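Immunity protein (Neisseria meningitidis, PDB 4Q7O) probably protects its own cell in contact-dependent growth inhibition, acting as the immunity protein that neutralises a cognate toxin. Local coordinates at residues A58-I63 with H109-A114. Numbering follows the deposited sequence.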
loop_
_atom_site.group_PDB
_atom_site.type_symbol
_atom_site.label_atom_id
_atom_site.label_comp_id
_atom_site.label_asym_id
_atom_site.label_seq_id
_atom_site.Cartn_x
_atom_site.Cartn_y
_atom_site.Cartn_z
ATOM N N ALA B 58 2.994 -12.344 0.435
ATOM C CA ALA B 58 4.018 -11.346 0.748
ATOM C C ALA B 58 5.393 -11.969 0.864
ATOM O O ALA B 58 5.569 -12.958 1.563
ATOM C CB ALA B 58 3.674 -10.613 2.038
ATOM N N GLN B 59 6.381 -11.370 0.210
ATOM C CA GLN B 59 7.743 -11.868 0.326
ATOM C C GLN B 59 8.767 -10.801 -0.015
ATOM O O GLN B 59 8.463 -9.816 -0.693
ATOM C CB GLN B 59 7.960 -13.068 -0.600
ATOM C CG GLN B 59 7.910 -12.696 -2.077
ATOM C CD GLN B 59 8.328 -13.830 -2.995
ATOM O OE1 GLN B 59 9.068 -14.731 -2.594
ATOM N NE2 GLN B 59 7.862 -13.785 -4.238
ATOM N N TYR B 60 9.992 -11.022 0.449
ATOM C CA TYR B 60 11.145 -10.294 -0.069
ATOM C C TYR B 60 12.311 -11.237 -0.287
ATOM O O TYR B 60 12.400 -12.301 0.334
ATOM C CB TYR B 60 11.562 -9.107 0.822
ATOM C CG TYR B 60 12.019 -9.475 2.226
ATOM C CD1 TYR B 60 13.285 -10.022 2.460
ATOM C CD2 TYR B 60 11.189 -9.259 3.323
ATOM C CE1 TYR B 60 13.701 -10.363 3.748
ATOM C CE2 TYR B 60 11.593 -9.588 4.616
ATOM C CZ TYR B 60 12.852 -10.142 4.821
ATOM O OH TYR B 60 13.276 -10.474 6.092
ATOM N N GLU B 61 13.219 -10.825 -1.160
ATOM C CA GLU B 61 14.433 -11.572 -1.401
ATOM C C GLU B 61 15.486 -10.592 -1.886
ATOM O O GLU B 61 15.253 -9.858 -2.850
ATOM C CB GLU B 61 14.174 -12.652 -2.453
ATOM C CG GLU B 61 15.315 -13.603 -2.721
ATOM C CD GLU B 61 14.985 -14.556 -3.856
ATOM O OE1 GLU B 61 13.973 -14.316 -4.553
ATOM O OE2 GLU B 61 15.726 -15.542 -4.048
ATOM N N LYS B 62 16.627 -10.548 -1.207
ATOM C CA LYS B 62 17.759 -9.802 -1.737
ATOM C C LYS B 62 18.107 -10.355 -3.114
ATOM O O LYS B 62 18.061 -11.569 -3.339
ATOM C CB LYS B 62 18.963 -9.915 -0.810
ATOM C CG LYS B 62 18.795 -9.157 0.489
ATOM C CD LYS B 62 20.055 -9.216 1.327
ATOM C CE LYS B 62 19.915 -8.368 2.581
ATOM N NZ LYS B 62 21.114 -8.445 3.463
ATOM N N ILE B 63 18.453 -9.462 -4.036
ATOM C CA ILE B 63 18.707 -9.866 -5.408
ATOM C C ILE B 63 20.165 -10.243 -5.581
ATOM O O ILE B 63 21.061 -9.442 -5.302
ATOM C CB ILE B 63 18.316 -8.749 -6.387
ATOM C CG1 ILE B 63 16.793 -8.559 -6.360
ATOM C CG2 ILE B 63 18.794 -9.071 -7.800
ATOM C CD1 ILE B 63 16.307 -7.361 -7.123
ATOM N N HIS B 109 16.146 1.262 5.826
ATOM C CA HIS B 109 15.464 2.478 6.262
ATOM C C HIS B 109 13.995 2.164 6.562
ATOM O O HIS B 109 13.491 2.471 7.644
ATOM C CB HIS B 109 15.618 3.522 5.147
ATOM C CG HIS B 109 14.926 4.829 5.387
ATOM N ND1 HIS B 109 15.353 5.741 6.327
ATOM C CD2 HIS B 109 13.891 5.413 4.738
ATOM C CE1 HIS B 109 14.584 6.817 6.274
ATOM N NE2 HIS B 109 13.691 6.645 5.317
ATOM N N TYR B 110 13.315 1.516 5.623
ATOM C CA TYR B 110 11.921 1.139 5.849
ATOM C C TYR B 110 11.748 0.167 7.009
ATOM O O TYR B 110 10.828 0.314 7.806
ATOM C CB TYR B 110 11.316 0.525 4.594
ATOM C CG TYR B 110 10.999 1.498 3.482
ATOM C CD1 TYR B 110 10.417 2.733 3.750
ATOM C CD2 TYR B 110 11.260 1.165 2.154
ATOM C CE1 TYR B 110 10.105 3.612 2.730
ATOM C CE2 TYR B 110 10.949 2.044 1.121
ATOM C CZ TYR B 110 10.378 3.266 1.417
ATOM O OH TYR B 110 10.063 4.137 0.406
ATOM N N PHE B 111 12.611 -0.839 7.093
ATOM C CA PHE B 111 12.488 -1.833 8.159
ATOM C C PHE B 111 12.698 -1.214 9.538
ATOM O O PHE B 111 12.034 -1.581 10.507
ATOM C CB PHE B 111 13.444 -3.007 7.929
ATOM C CG PHE B 111 12.876 -4.078 7.042
ATOM C CD1 PHE B 111 12.390 -3.772 5.773
ATOM C CD2 PHE B 111 12.805 -5.390 7.481
ATOM C CE1 PHE B 111 11.860 -4.762 4.957
ATOM C CE2 PHE B 111 12.277 -6.384 6.669
ATOM C CZ PHE B 111 11.806 -6.069 5.407
ATOM N N ASN B 112 13.618 -0.263 9.622
ATOM C CA ASN B 112 13.891 0.400 10.884
ATOM C C ASN B 112 12.689 1.244 11.314
ATOM O O ASN B 112 12.330 1.289 12.495
ATOM C CB ASN B 112 15.150 1.254 10.765
ATOM C CG ASN B 112 15.611 1.777 12.098
ATOM O OD1 ASN B 112 15.914 1.006 13.015
ATOM N ND2 ASN B 112 15.679 3.090 12.215
ATOM N N ILE B 113 12.057 1.896 10.345
ATOM C CA ILE B 113 10.833 2.647 10.611
ATOM C C ILE B 113 9.676 1.724 10.998
ATOM O O ILE B 113 8.952 1.981 11.965
ATOM C CB ILE B 113 10.445 3.511 9.401
ATOM C CG1 ILE B 113 11.503 4.592 9.162
ATOM C CG2 ILE B 113 9.085 4.150 9.610
ATOM C CD1 ILE B 113 11.356 5.293 7.827
ATOM N N ALA B 114 9.512 0.637 10.250
ATOM C CA ALA B 114 8.440 -0.322 10.519
ATOM C C ALA B 114 8.557 -0.975 11.894
ATOM O O ALA B 114 7.563 -1.114 12.605
ATOM C CB ALA B 114 8.384 -1.383 9.437
#
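Tyr-60 and Phe-111 make the whole of the contact between residues 58-63 and residues 109-114 of helix 104-121, ring against ring. The outer end of the phenylalanine leads: its CZ comes to 3.6 Å from CE2 of Tyr-60, and its CE2 lies 3.9 Å from that same tyrosine carbon. CD2 of Tyr-60 is also 3.9 Å from Phe-111 CZ, so the contact falls on the CD2-CE2 side of the tyrosine and not at its middle. With the planes at 82° and the centroids 5.4 Å apart, this is an offset edge-to-face pair in which Phe-111 supplies the edge and Tyr-60 the face. The two rings bridge a wide gap: the CA atoms of Tyr-60 and Phe-111 are 11.9 Å apart.

The pair lies close to the centre of the chain, where helix 104-121 packs against the four-stranded antiparallel sheet; strand 58-62 is an inner strand, hydrogen-bonded to strands 52-55 and 86-91. Tyr-60 holds CG between its backbone N and carbonyl carbon (chi1 63°), which turns the ring across the strand. The hydroxyl of this buried tyrosine is satisfied by a hydrogen bond to the backbone O of Cys-43 in helix 37-46, which helps hold the far end of the ring in place. Ile-47 touches both aromatic residues, while Ile-87 and Phe-89 of the neighbouring strand pack on Tyr-60 and Phe-111 respectively. A second edge-to-face pair joins Phe-111 to Phe-28 of helix 22-34, so the phenylalanine meets both the sheet residue Tyr-60 and a second helix.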